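Local coordinates for glycerophosphoryl diester phosphodiesterase (Agrobacterium tumefaciens str. C58, PDB 3KS6), which belongs to the glycerophosphoryl diester phosphodiesterase family of TIM-barrel proteins and binds a magnesium ion, at residues G125-H129 against S130-R134; A143-D146 against E147-K150; I174-A177 against I178-I182; G195-A198 against Q199-A203. One frame throughout, in Å; residues are numbered along the deposited sequence.

Interaction 1: residues G125-H129 against S130-R134; sequences GLERH and SMLER
Methyl CD2 of Leu132 sits over one face of the Glu127 carboxylate, 3.5 Å from the CD atom of Glu127. The bend at chi2 of Glu127 (-87°) folds its acidic end back over the leucine, although its CB starts off pointing away. Of the other flat groups, the Arg128 guanidinium has Gly125 CA on one face, toward the rim, and the His129 ring carries Arg128 CG above one face. The Arg134 guanidinium has methyl CE of Met131, a selenomethionine, over its centre, while the arginine nitrogens bond to Asn101 OD1 and to the carbonyls of Tyr95 and Val100. Between these groups the chain makes a Schellman motif that ends helix 118-128. Ser130, at positive phi, is the C-prime residue; its N bonds to Glu127 O at 3.1 Å, and Met131 N reaches Leu126 O at 2.8 Å. On the buried side, Leu126 CD2 lies 3.9 Å from Met131 CB, and these two side chains also pack on Phe102. On the outer side, a water donates to Glu127 OE1 and Glu133 OE2, which probably eases the nearness of two acidic groups. A second water joins Arg128 O to Ser130 OG, 2.6 Å from that hydroxyl.

Interaction 2: residues A143-D146 against E147-K150; sequences ASMD and ELWK
Glu147 runs back along the helix past Ala143 and Ser144. Its CB lies 3.6 Å from Ser144 O, and CG comes within 3.8 Å of Ala143 O, the same carbonyl that accepts the backbone N-H of Glu147. Beyond CG the chain is extended (chi2 -166°), which carries the carboxylate to a water. That water donates to Glu147 OE1 and is 2.6 Å from Ser144 OG, so the two side chains are coupled through a single bridge, three residues apart. Leu148 treats Ser144 O in a similar way: its CG is 3.4 Å from that oxygen while its N bonds to it at 3.0 Å, so the carbonyl is covered by carbon as well as gripped by a nitrogen. With CG anti to the backbone N (chi1 174°), the indole of Trp149 swings outward; its CB lies 3.5 Å from Met145 O, and Asp146 O lies near the ring plane at one edge. The indole packs on Arg156 and comes within about 4 Å of a di(hydroxyethyl)ether molecule. Leu148, by contrast, faces inward onto Phe137, and Met145, a selenomethionine, packs on Trp158. Helix 142-151 thus covers strands 135-139 and 156-160 as the helix of a beta-alpha-beta unit of the TIM barrel.

Interaction 3: residues I174-A177 against I178-I182; sequences IETA and IAHSI
Thr176 and His180 stand side by side on one flank of the helix and point the same way, the threonine methyl CG2 4.1 Å from CD2 of the imidazole. The ring turns an edge to the backbone: Thr176 O lies near the ring plane, 3.2 Å from His180 CD2, and the same carbonyl accepts the His180 N-H. On its other edge, ND1 of the imidazole bonds to Asp146 on helix 142-151, which should fix the rotation of the ring. The threonine hydroxyl turns back into its own helix, to Ala172 O.

Ile174 and Ile178 meet differently, their chains crossing at an angle. The first torsion of Ile178 (chi1 -69°) brings CG1 to 3.4 Å from Ile174 O, and the extended chi2 carries CD1 on to 3.8 Å from CG2 of Ile174, the branch anti to that residue's backbone N. Ala177 offers its small CB to Ile182 CB at 4.1 Å, a contact made as the chain turns back after the helix. Ile182 goes on to pack against Leu142 and Trp158.

The turn is closed by Ile182 N to Ala177 O at 2.9 Å and Ser181 N to Ile178 O at 3.1 Å. With Ser181 at positive phi as C-prime residue, this is a Schellman motif ending helix 162-179, from which the beta-alpha-beta unit proceeds to barrel strand 184-188.

Interaction 4: residues G195-A198 against Q199-A203; sequences GLMA and QVQAA
Met197, a selenomethionine, and Gln201 bring two extended side chains together one helical turn apart, where they cross obliquely. Met197 is extended throughout (chi1 175°), so the chain runs straight out until its CE is 3.3 Å from Gln201 NE2. The same methyl is 3.6 Å from Gln201 OE1 and approaches the amide end between oxygen and nitrogen on a slant, from above its plane. Gln201 leaves the helix otherwise, with CG anti to the carbonyl carbon (chi1 -67°); this lays CG 3.3 Å from Met197 O, the carbonyl that its own N-H also uses.

Leu196 and Val200 make the inward-facing pair. In Val200, CG1 is anti to the backbone N (chi1 170°), which leaves CG2 beside that nitrogen, 3.2 Å from Leu196 O and 4.0 Å from Leu196 CD1. Val200 N bonds to that same carbonyl at 3.0 Å. Ala202, with no chain to place, puts CB 3.2 Å from Ala198 O.

Leu196, Met197 and Val200 all pack on Phe207, while Leu196 and Val200 also reach strand 184-188. Helix 194-202 thereby forms the crossover of a beta-alpha-beta unit in the TIM barrel, between strands 184-188 and 206-210.

How the interactions relate
The four contacts follow one another along the chain, on successive helices of the barrel's outer layer. Interactions 2 and 3 touch: besides the Asp146-His180 bond (2.7 Å between Asp146 OD1 and His180 ND1), Trp149 NE1 packs 3.8 Å from Ser181 CB. A di(hydroxyethyl)ether, probably from the crystallisation liquor, lies near the side chains of both Trp149 and His180. Interactions 3 and 4 touch through Ile174 CD1 at 3.6 Å from Gln199 CG. Interaction 1 stands apart; its nearest atoms to interaction 2 are about 8 Å away. None of the contacts contributes to the magnesium site of Glu35, Asp37 and Glu105: the side chain of Met145 is about 11 Å from the ion and that of Leu126 about 14 Å.

Interaction 1: residues G125-H129 against S130-R134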
ATOM      1  N   GLY A 125     -11.638  12.991   1.874  1.00 18.26           N
ATOM      2  CA  GLY A 125     -10.388  13.702   1.661  1.00 19.02           C
ATOM      3  C   GLY A 125      -9.847  13.497   0.270  1.00 18.36           C
ATOM      4  O   GLY A 125      -9.358  14.447  -0.356  1.00 18.93           O
ATOM      5  N   LEU A 126      -9.889  12.266  -0.220  1.00 19.03           N
ATOM      6  CA  LEU A 126      -9.455  12.006  -1.589  1.00 19.96           C
ATOM      7  C   LEU A 126     -10.325  12.756  -2.627  1.00 22.12           C
ATOM      8  O   LEU A 126      -9.815  13.271  -3.640  1.00 22.97           O
ATOM      9  CB  LEU A 126      -9.471  10.489  -1.869  1.00 19.32           C
ATOM     10  CG  LEU A 126      -8.329   9.664  -1.259  1.00 16.66           C
ATOM     11  CD1 LEU A 126      -8.620   8.128  -1.258  1.00 14.84           C
ATOM     12  CD2 LEU A 126      -6.976   9.981  -1.850  1.00 20.86           C
ATOM     13  N   GLU A 127     -11.633  12.784  -2.385  1.00 21.69           N
ATOM     14  CA  GLU A 127     -12.574  13.484  -3.289  1.00 22.28           C
ATOM     15  C   GLU A 127     -12.279  14.966  -3.309  1.00 22.22           C
ATOM     16  O   GLU A 127     -12.251  15.601  -4.362  1.00 23.67           O
ATOM     17  CB  GLU A 127     -14.005  13.270  -2.831  1.00 25.28           C
ATOM     18  CG  GLU A 127     -14.599  11.951  -3.170  1.00 37.84           C
ATOM     19  CD  GLU A 127     -15.247  11.935  -4.566  1.00 48.73           C
ATOM     20  OE1 GLU A 127     -14.708  12.608  -5.474  1.00 37.61           O
ATOM     21  OE2 GLU A 127     -16.295  11.246  -4.730  1.00 55.00           O
ATOM     22  N   ARG A 128     -11.989  15.517  -2.136  1.00 24.22           N
ATOM     23  CA  ARG A 128     -11.708  16.924  -2.001  1.00 24.09           C
ATOM     24  C   ARG A 128     -10.519  17.371  -2.835  1.00 26.77           C
ATOM     25  O   ARG A 128     -10.505  18.495  -3.352  1.00 24.12           O
ATOM     26  CB  ARG A 128     -11.541  17.227  -0.513  1.00 25.70           C
ATOM     27  CG  ARG A 128     -11.385  18.622  -0.147  1.00 29.85           C
ATOM     28  CD  ARG A 128     -11.697  18.806   1.351  1.00 25.98           C
ATOM     29  NE  ARG A 128     -10.874  17.994   2.264  1.00 24.12           N
ATOM     30  CZ  ARG A 128     -11.318  17.087   3.136  1.00 20.88           C
ATOM     31  NH1 ARG A 128     -12.600  16.812   3.262  1.00 20.53           N
ATOM     32  NH2 ARG A 128     -10.466  16.456   3.937  1.00 24.00           N
ATOM     33  N   HIS A 129      -9.528  16.498  -2.980  1.00 25.21           N
ATOM     34  CA  HIS A 129      -8.302  16.805  -3.706  1.00 26.69           C
ATOM     35  C   HIS A 129      -8.243  16.071  -5.064  1.00 25.56           C
ATOM     36  O   HIS A 129      -7.181  15.948  -5.649  1.00 29.95           O
ATOM     37  CB  HIS A 129      -7.086  16.509  -2.812  1.00 26.95           C
ATOM     38  CG  HIS A 129      -7.150  17.239  -1.509  1.00 25.04           C
ATOM     39  ND1 HIS A 129      -7.155  18.613  -1.443  1.00 36.33           N
ATOM     40  CD2 HIS A 129      -7.321  16.804  -0.238  1.00 39.94           C
ATOM     41  CE1 HIS A 129      -7.295  18.991  -0.187  1.00 35.88           C
ATOM     42  NE2 HIS A 129      -7.389  17.914   0.567  1.00 34.34           N
ATOM     43  N   SER A 130      -9.399  15.583  -5.519  1.00 25.21           N
ATOM     44  CA  SER A 130      -9.584  14.941  -6.818  1.00 26.09           C
ATOM     45  C   SER A 130      -8.634  13.785  -7.083  1.00 27.39           C
ATOM     46  O   SER A 130      -8.119  13.637  -8.202  1.00 29.51           O
ATOM     47  CB  SER A 130      -9.479  15.968  -7.938  1.00 29.39           C
ATOM     48  OG  SER A 130     -10.441  17.000  -7.754  1.00 33.55           O
HETATM   49  N   MSE A 131      -8.404  12.968  -6.061  1.00 23.99           N
HETATM   50  CA  MSE A 131      -7.560  11.783  -6.212  1.00 22.11           C
HETATM   51  C   MSE A 131      -8.335  10.467  -6.078  1.00 21.12           C
HETATM   52  O   MSE A 131      -7.743   9.408  -6.304  1.00 19.06           O
HETATM   53  CB  MSE A 131      -6.396  11.817  -5.224  1.00 22.66           C
HETATM   54  CG  MSE A 131      -5.377  12.901  -5.499  1.00 24.31           C
HETATM   55 SE   MSE A 131      -4.497  12.628  -7.224  0.75 26.14          SE
HETATM   56  CE  MSE A 131      -3.666  10.919  -6.911  1.00 28.63           C
ATOM     57  N   LEU A 132      -9.633  10.491  -5.740  1.00 22.73           N
ATOM     58  CA  LEU A 132     -10.373   9.249  -5.549  1.00 23.07           C
ATOM     59  C   LEU A 132     -10.339   8.373  -6.783  1.00 25.10           C
ATOM     60  O   LEU A 132     -10.142   7.174  -6.685  1.00 19.63           O
ATOM     61  CB  LEU A 132     -11.849   9.498  -5.199  1.00 25.22           C
ATOM     62  CG  LEU A 132     -12.670   8.256  -4.803  1.00 25.28           C
ATOM     63  CD1 LEU A 132     -12.035   7.517  -3.627  1.00 22.53           C
ATOM     64  CD2 LEU A 132     -14.135   8.642  -4.501  1.00 21.65           C
ATOM     65  N   GLU A 133     -10.557   8.985  -7.949  1.00 23.49           N
ATOM     66  CA  GLU A 133     -10.599   8.237  -9.204  1.00 24.84           C
ATOM     67  C   GLU A 133      -9.248   7.702  -9.636  1.00 23.18           C
ATOM     68  O   GLU A 133      -9.172   6.954 -10.610  1.00 24.14           O
ATOM     69  CB  GLU A 133     -11.243   9.072 -10.321  1.00 27.60           C
ATOM     70  CG  GLU A 133     -12.712   9.460 -10.015  1.00 37.09           C
ATOM     71  CD  GLU A 133     -13.556   8.268  -9.486  1.00 45.12           C
ATOM     72  OE1 GLU A 133     -13.635   7.202 -10.164  1.00 46.76           O
ATOM     73  OE2 GLU A 133     -14.129   8.406  -8.377  1.00 46.43           O
ATOM     74  N   ARG A 134      -8.193   8.081  -8.924  1.00 21.77           N
ATOM     75  CA  ARG A 134      -6.876   7.521  -9.156  1.00 21.51           C
ATOM     76  C   ARG A 134      -6.414   6.649  -8.003  1.00 19.83           C
ATOM     77  O   ARG A 134      -5.228   6.423  -7.849  1.00 20.25           O
ATOM     78  CB  ARG A 134      -5.874   8.632  -9.383  1.00 22.23           C
ATOM     79  CG  ARG A 134      -6.166   9.469 -10.635  1.00 25.36           C
ATOM     80  CD  ARG A 134      -5.300  10.736 -10.705  1.00 26.36           C
ATOM     81  NE  ARG A 134      -3.880  10.503 -10.518  1.00 24.62           N
ATOM     82  CZ  ARG A 134      -2.971  11.458 -10.363  1.00 27.30           C
ATOM     83  NH1 ARG A 134      -3.319  12.741 -10.382  1.00 27.65           N
ATOM     84  NH2 ARG A 134      -1.709  11.114 -10.190  1.00 25.76           N
TER
HETATM   85  O   HOH W   1     -14.750  10.786  -7.653  1.00 44.70           O
HETATM   86  O   HOH W   2     -10.008  18.974  -6.112  1.00 41.96           O

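Interaction 2: residues A143-D146 against E147-K150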
ATOM      1  N   ALA A 143     -13.076  -6.455   7.768  1.00 19.01           N
ATOM      2  CA  ALA A 143     -14.065  -5.465   8.202  1.00 18.23           C
ATOM      3  C   ALA A 143     -13.932  -4.213   7.364  1.00 21.02           C
ATOM      4  O   ALA A 143     -14.927  -3.610   6.983  1.00 19.23           O
ATOM      5  CB  ALA A 143     -13.871  -5.081   9.721  1.00 18.00           C
ATOM      6  N   SER A 144     -12.678  -3.807   7.138  1.00 20.12           N
ATOM      7  CA  SER A 144     -12.370  -2.618   6.360  1.00 19.76           C
ATOM      8  C   SER A 144     -12.652  -2.860   4.865  1.00 18.14           C
ATOM      9  O   SER A 144     -13.096  -1.959   4.177  1.00 17.83           O
ATOM     10  CB  SER A 144     -10.922  -2.161   6.596  1.00 20.68           C
ATOM     11  OG  SER A 144     -10.690  -1.829   7.954  1.00 22.74           O
HETATM   12  N   MSE A 145     -12.443  -4.077   4.387  0.50 18.45           N
HETATM   13  CA  MSE A 145     -12.791  -4.410   3.005  0.50 17.49           C
HETATM   14  C   MSE A 145     -14.300  -4.312   2.803  0.50 18.35           C
HETATM   15  O   MSE A 145     -14.784  -3.857   1.758  0.50 16.36           O
HETATM   16  CB  MSE A 145     -12.321  -5.822   2.675  0.50 17.32           C
HETATM   17  CG  MSE A 145     -10.810  -6.024   2.781  0.50 13.99           C
HETATM   18 SE   MSE A 145      -9.768  -4.984   1.493  0.38 13.08          SE
HETATM   19  CE  MSE A 145      -9.798  -3.290   2.081  0.50 21.34           C
ATOM     20  N   ASP A 146     -15.049  -4.762   3.804  1.00 19.39           N
ATOM     21  CA  ASP A 146     -16.502  -4.669   3.760  1.00 18.46           C
ATOM     22  C   ASP A 146     -16.982  -3.223   3.746  1.00 17.67           C
ATOM     23  O   ASP A 146     -17.907  -2.870   3.022  1.00 19.97           O
ATOM     24  CB  ASP A 146     -17.142  -5.487   4.912  1.00 15.92           C
ATOM     25  CG  ASP A 146     -16.988  -6.981   4.724  1.00 20.37           C
ATOM     26  OD1 ASP A 146     -16.498  -7.412   3.647  1.00 18.89           O
ATOM     27  OD2 ASP A 146     -17.372  -7.746   5.657  1.00 20.21           O
ATOM     28  N   GLU A 147     -16.353  -2.381   4.541  1.00 19.75           N
ATOM     29  CA  GLU A 147     -16.677  -0.948   4.531  1.00 19.77           C
ATOM     30  C   GLU A 147     -16.422  -0.268   3.214  1.00 21.99           C
ATOM     31  O   GLU A 147     -17.256   0.517   2.710  1.00 22.97           O
ATOM     32  CB  GLU A 147     -15.879  -0.220   5.585  1.00 20.76           C
ATOM     33  CG  GLU A 147     -16.565  -0.155   6.891  1.00 30.14           C
ATOM     34  CD  GLU A 147     -15.907   0.863   7.812  1.00 34.24           C
ATOM     35  OE1 GLU A 147     -14.770   0.623   8.236  1.00 37.45           O
ATOM     36  OE2 GLU A 147     -16.532   1.900   8.093  1.00 49.62           O
ATOM     37  N   LEU A 148     -15.261  -0.567   2.645  1.00 21.70           N
ATOM     38  CA  LEU A 148     -14.916  -0.025   1.333  1.00 20.21           C
ATOM     39  C   LEU A 148     -15.900  -0.488   0.262  1.00 20.11           C
ATOM     40  O   LEU A 148     -16.290   0.286  -0.612  1.00 22.56           O
ATOM     41  CB  LEU A 148     -13.485  -0.406   0.979  1.00 21.57           C
ATOM     42  CG  LEU A 148     -12.355   0.256   1.748  1.00 22.68           C
ATOM     43  CD1 LEU A 148     -11.052  -0.521   1.522  1.00 20.21           C
ATOM     44  CD2 LEU A 148     -12.167   1.724   1.322  1.00 21.07           C
ATOM     45  N   TRP A 149     -16.320  -1.743   0.321  1.00 20.69           N
ATOM     46  CA  TRP A 149     -17.250  -2.281  -0.676  1.00 21.16           C
ATOM     47  C   TRP A 149     -18.546  -1.446  -0.703  1.00 23.19           C
ATOM     48  O   TRP A 149     -19.100  -1.156  -1.759  1.00 21.27           O
ATOM     49  CB  TRP A 149     -17.541  -3.741  -0.375  1.00 24.63           C
ATOM     50  CG  TRP A 149     -18.584  -4.357  -1.227  1.00 26.70           C
ATOM     51  CD1 TRP A 149     -18.465  -4.816  -2.514  1.00 33.00           C
ATOM     52  CD2 TRP A 149     -19.938  -4.552  -0.852  1.00 38.05           C
ATOM     53  NE1 TRP A 149     -19.665  -5.296  -2.949  1.00 29.45           N
ATOM     54  CE2 TRP A 149     -20.593  -5.140  -1.948  1.00 38.44           C
ATOM     55  CE3 TRP A 149     -20.673  -4.268   0.316  1.00 39.92           C
ATOM     56  CZ2 TRP A 149     -21.959  -5.469  -1.910  1.00 44.75           C
ATOM     57  CZ3 TRP A 149     -22.028  -4.596   0.363  1.00 40.17           C
ATOM     58  CH2 TRP A 149     -22.657  -5.190  -0.747  1.00 40.51           C
ATOM     59  N   LYS A 150     -18.999  -1.025   0.457  1.00 22.98           N
ATOM     60  CA  LYS A 150     -20.232  -0.252   0.537  1.00 28.68           C
ATOM     61  C   LYS A 150     -20.013   1.188   0.143  1.00 27.90           C
ATOM     62  O   LYS A 150     -20.911   1.816  -0.409  1.00 29.02           O
ATOM     63  CB  LYS A 150     -20.797  -0.276   1.965  1.00 29.93           C
ATOM     64  CG  LYS A 150     -21.320  -1.632   2.449  1.00 36.97           C
ATOM     65  CD  LYS A 150     -22.209  -1.459   3.700  1.00 40.31           C
ATOM     66  CE  LYS A 150     -23.067  -2.717   3.985  1.00 49.61           C
ATOM     67  NZ  LYS A 150     -24.139  -2.963   2.947  1.00 60.18           N
TER
HETATM   68  O   HOH W   3     -12.345   0.103   8.347  1.00 32.12           O

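Interaction 3: residues I174-A177 against I178-I182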
ATOM      1  N   ILE A 174      -9.449 -18.142  -0.753  1.00 18.12           N
ATOM      2  CA  ILE A 174     -10.164 -17.868  -1.970  1.00 18.51           C
ATOM      3  C   ILE A 174     -11.679 -17.847  -1.719  1.00 18.48           C
ATOM      4  O   ILE A 174     -12.353 -16.934  -2.204  1.00 17.99           O
ATOM      5  CB  ILE A 174      -9.759 -18.884  -3.111  1.00 17.58           C
ATOM      6  CG1 ILE A 174      -8.304 -18.628  -3.519  1.00 17.06           C
ATOM      7  CG2 ILE A 174     -10.696 -18.775  -4.319  1.00 18.80           C
ATOM      8  CD1 ILE A 174      -7.656 -19.817  -4.301  1.00 20.30           C
ATOM      9  N   GLU A 175     -12.185 -18.822  -0.942  0.50 19.15           N
ATOM     10  CA  GLU A 175     -13.604 -18.861  -0.528  0.50 20.02           C
ATOM     11  C   GLU A 175     -14.029 -17.516   0.055  0.50 19.95           C
ATOM     12  O   GLU A 175     -15.076 -16.947  -0.287  0.50 18.56           O
ATOM     13  CB  GLU A 175     -13.819 -19.862   0.634  0.50 19.75           C
ATOM     14  CG  GLU A 175     -13.756 -21.348   0.334  0.50 25.03           C
ATOM     15  CD  GLU A 175     -13.673 -22.221   1.609  0.50 23.64           C
ATOM     16  OE1 GLU A 175     -13.820 -21.708   2.763  0.50 12.62           O
ATOM     17  OE2 GLU A 175     -13.447 -23.445   1.438  0.50 33.60           O
ATOM     18  N   THR A 176     -13.203 -17.060   0.986  1.00 19.34           N
ATOM     19  CA  THR A 176     -13.461 -15.885   1.771  1.00 18.00           C
ATOM     20  C   THR A 176     -13.492 -14.627   0.925  1.00 18.96           C
ATOM     21  O   THR A 176     -14.410 -13.787   1.029  1.00 19.39           O
ATOM     22  CB  THR A 176     -12.418 -15.769   2.905  1.00 22.59           C
ATOM     23  OG1 THR A 176     -12.463 -16.968   3.688  1.00 19.25           O
ATOM     24  CG2 THR A 176     -12.703 -14.546   3.780  1.00 20.70           C
ATOM     25  N   ALA A 177     -12.517 -14.499   0.042  1.00 16.93           N
ATOM     26  CA  ALA A 177     -12.503 -13.372  -0.874  1.00 19.20           C
ATOM     27  C   ALA A 177     -13.783 -13.347  -1.727  1.00 17.87           C
ATOM     28  O   ALA A 177     -14.415 -12.313  -1.861  1.00 19.22           O
ATOM     29  CB  ALA A 177     -11.243 -13.416  -1.774  1.00 16.18           C
ATOM     30  N   ILE A 178     -14.179 -14.485  -2.275  1.00 18.41           N
ATOM     31  CA  ILE A 178     -15.358 -14.561  -3.109  1.00 18.92           C
ATOM     32  C   ILE A 178     -16.619 -14.176  -2.324  1.00 18.30           C
ATOM     33  O   ILE A 178     -17.447 -13.398  -2.826  1.00 19.27           O
ATOM     34  CB  ILE A 178     -15.492 -15.964  -3.760  1.00 21.17           C
ATOM     35  CG1 ILE A 178     -14.368 -16.132  -4.811  1.00 21.28           C
ATOM     36  CG2 ILE A 178     -16.875 -16.136  -4.417  1.00 22.31           C
ATOM     37  CD1 ILE A 178     -14.217 -17.575  -5.289  1.00 21.56           C
ATOM     38  N   ALA A 179     -16.734 -14.692  -1.102  1.00 19.67           N
ATOM     39  CA  ALA A 179     -17.891 -14.455  -0.227  1.00 18.67           C
ATOM     40  C   ALA A 179     -18.025 -12.971   0.097  1.00 20.12           C
ATOM     41  O   ALA A 179     -19.141 -12.453   0.321  1.00 20.26           O
ATOM     42  CB  ALA A 179     -17.759 -15.237   1.030  1.00 21.11           C
ATOM     43  N   HIS A 180     -16.894 -12.290   0.112  1.00 17.96           N
ATOM     44  CA  HIS A 180     -16.851 -10.851   0.391  1.00 17.68           C
ATOM     45  C   HIS A 180     -16.747  -9.927  -0.841  1.00 16.28           C
ATOM     46  O   HIS A 180     -16.488  -8.703  -0.708  1.00 18.85           O
ATOM     47  CB  HIS A 180     -15.693 -10.620   1.312  1.00 17.15           C
ATOM     48  CG  HIS A 180     -15.978 -11.047   2.717  1.00 18.74           C
ATOM     49  ND1 HIS A 180     -16.330 -10.140   3.699  1.00 21.14           N
ATOM     50  CD2 HIS A 180     -16.025 -12.269   3.292  1.00 24.42           C
ATOM     51  CE1 HIS A 180     -16.537 -10.789   4.832  1.00 25.22           C
ATOM     52  NE2 HIS A 180     -16.364 -12.082   4.613  1.00 21.46           N
ATOM     53  N   SER A 181     -16.998 -10.490  -2.005  1.00 19.23           N
ATOM     54  CA  SER A 181     -16.948  -9.733  -3.269  1.00 18.03           C
ATOM     55  C   SER A 181     -15.624  -9.008  -3.474  1.00 19.03           C
ATOM     56  O   SER A 181     -15.604  -7.877  -3.982  1.00 20.46           O
ATOM     57  CB  SER A 181     -18.103  -8.726  -3.385  1.00 21.33           C
ATOM     58  OG  SER A 181     -19.346  -9.380  -3.296  1.00 28.92           O
ATOM     59  N   ILE A 182     -14.529  -9.679  -3.121  1.00 15.69           N
ATOM     60  CA  ILE A 182     -13.166  -9.177  -3.317  1.00 15.24           C
ATOM     61  C   ILE A 182     -12.658  -9.851  -4.596  1.00 18.47           C
ATOM     62  O   ILE A 182     -12.784 -11.069  -4.744  1.00 19.86           O
ATOM     63  CB  ILE A 182     -12.257  -9.492  -2.053  1.00 16.88           C
ATOM     64  CG1 ILE A 182     -12.803  -8.731  -0.812  1.00 19.97           C
ATOM     65  CG2 ILE A 182     -10.802  -9.128  -2.291  1.00 17.82           C
ATOM     66  CD1 ILE A 182     -12.309  -9.256   0.510  1.00 16.79           C
TER

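Interaction 4: residues G195-A198 against Q199-A203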
ATOM      1  N   GLY A 195       1.871 -22.388  -8.290  1.00 22.44           N
ATOM      2  CA  GLY A 195       0.656 -23.116  -7.921  1.00 23.82           C
ATOM      3  C   GLY A 195      -0.362 -22.210  -7.236  1.00 19.02           C
ATOM      4  O   GLY A 195      -1.548 -22.326  -7.494  1.00 17.45           O
ATOM      5  N   LEU A 196       0.097 -21.395  -6.302  1.00 21.41           N
ATOM      6  CA  LEU A 196      -0.810 -20.447  -5.623  1.00 19.47           C
ATOM      7  C   LEU A 196      -1.423 -19.471  -6.607  1.00 19.32           C
ATOM      8  O   LEU A 196      -2.629 -19.256  -6.614  1.00 20.39           O
ATOM      9  CB  LEU A 196      -0.090 -19.666  -4.537  1.00 18.74           C
ATOM     10  CG  LEU A 196      -0.995 -18.691  -3.758  1.00 16.99           C
ATOM     11  CD1 LEU A 196      -2.121 -19.457  -3.100  1.00 22.45           C
ATOM     12  CD2 LEU A 196      -0.194 -17.836  -2.750  1.00 19.95           C
HETATM   13  N   MSE A 197      -0.599 -18.885  -7.447  1.00 18.70           N
HETATM   14  CA  MSE A 197      -1.112 -17.948  -8.431  1.00 19.01           C
HETATM   15  C   MSE A 197      -2.139 -18.577  -9.357  1.00 18.27           C
HETATM   16  O   MSE A 197      -3.152 -17.960  -9.672  1.00 15.24           O
HETATM   17  CB  MSE A 197       0.052 -17.312  -9.219  1.00 20.54           C
HETATM   18  CG  MSE A 197      -0.397 -16.427 -10.341  1.00 20.14           C
HETATM   19 SE   MSE A 197       1.146 -15.564 -11.150  0.75 21.27          SE
HETATM   20  CE  MSE A 197       0.286 -14.928 -12.720  1.00 26.43           C
ATOM     21  N   ALA A 198      -1.876 -19.799  -9.806  1.00 18.15           N
ATOM     22  CA  ALA A 198      -2.804 -20.526 -10.635  1.00 19.55           C
ATOM     23  C   ALA A 198      -4.122 -20.772  -9.929  1.00 19.29           C
ATOM     24  O   ALA A 198      -5.182 -20.559 -10.509  1.00 19.27           O
ATOM     25  CB  ALA A 198      -2.168 -21.894 -11.090  1.00 21.25           C
ATOM     26  N   GLN A 199      -4.063 -21.250  -8.686  1.00 19.04           N
ATOM     27  CA  GLN A 199      -5.279 -21.535  -7.932  1.00 18.87           C
ATOM     28  C   GLN A 199      -6.141 -20.263  -7.764  1.00 19.49           C
ATOM     29  O   GLN A 199      -7.391 -20.295  -7.932  1.00 20.98           O
ATOM     30  CB  GLN A 199      -4.909 -22.129  -6.576  1.00 20.69           C
ATOM     31  CG  GLN A 199      -6.129 -22.651  -5.856  1.00 19.69           C
ATOM     32  CD  GLN A 199      -5.805 -23.279  -4.556  1.00 17.49           C
ATOM     33  OE1 GLN A 199      -4.649 -23.507  -4.230  1.00 23.43           O
ATOM     34  NE2 GLN A 199      -6.862 -23.606  -3.790  1.00 22.19           N
ATOM     35  N   VAL A 200      -5.472 -19.156  -7.437  1.00 19.89           N
ATOM     36  CA  VAL A 200      -6.132 -17.867  -7.235  1.00 17.65           C
ATOM     37  C   VAL A 200      -6.769 -17.380  -8.579  1.00 18.87           C
ATOM     38  O   VAL A 200      -7.935 -17.022  -8.650  1.00 17.88           O
ATOM     39  CB  VAL A 200      -5.145 -16.846  -6.646  1.00 18.37           C
ATOM     40  CG1 VAL A 200      -5.717 -15.463  -6.652  1.00 17.76           C
ATOM     41  CG2 VAL A 200      -4.698 -17.267  -5.229  1.00 16.01           C
ATOM     42  N   GLN A 201      -5.999 -17.413  -9.653  1.00 17.25           N
ATOM     43  CA  GLN A 201      -6.538 -16.985 -10.951  1.00 16.81           C
ATOM     44  C   GLN A 201      -7.634 -17.878 -11.517  1.00 17.40           C
ATOM     45  O   GLN A 201      -8.548 -17.396 -12.180  1.00 18.98           O
ATOM     46  CB  GLN A 201      -5.375 -16.782 -11.933  1.00 18.17           C
ATOM     47  CG  GLN A 201      -4.514 -15.631 -11.524  1.00 20.84           C
ATOM     48  CD  GLN A 201      -3.434 -15.328 -12.516  1.00 33.19           C
ATOM     49  OE1 GLN A 201      -3.070 -16.170 -13.343  1.00 29.42           O
ATOM     50  NE2 GLN A 201      -2.885 -14.135 -12.419  1.00 20.80           N
ATOM     51  N   ALA A 202      -7.571 -19.176 -11.220  1.00 19.48           N
ATOM     52  CA  ALA A 202      -8.572 -20.138 -11.675  1.00 20.10           C
ATOM     53  C   ALA A 202      -9.922 -19.849 -11.016  1.00 19.76           C
ATOM     54  O   ALA A 202     -10.963 -20.160 -11.586  1.00 21.03           O
ATOM     55  CB  ALA A 202      -8.139 -21.579 -11.364  1.00 19.39           C
ATOM     56  N   ALA A 203      -9.887 -19.203  -9.842  1.00 20.59           N
ATOM     57  CA  ALA A 203     -11.097 -18.764  -9.134  1.00 18.07           C
ATOM     58  C   ALA A 203     -11.623 -17.395  -9.596  1.00 20.18           C
ATOM     59  O   ALA A 203     -12.626 -16.857  -9.056  1.00 19.07           O
ATOM     60  CB  ALA A 203     -10.809 -18.755  -7.586  1.00 18.08           C
TER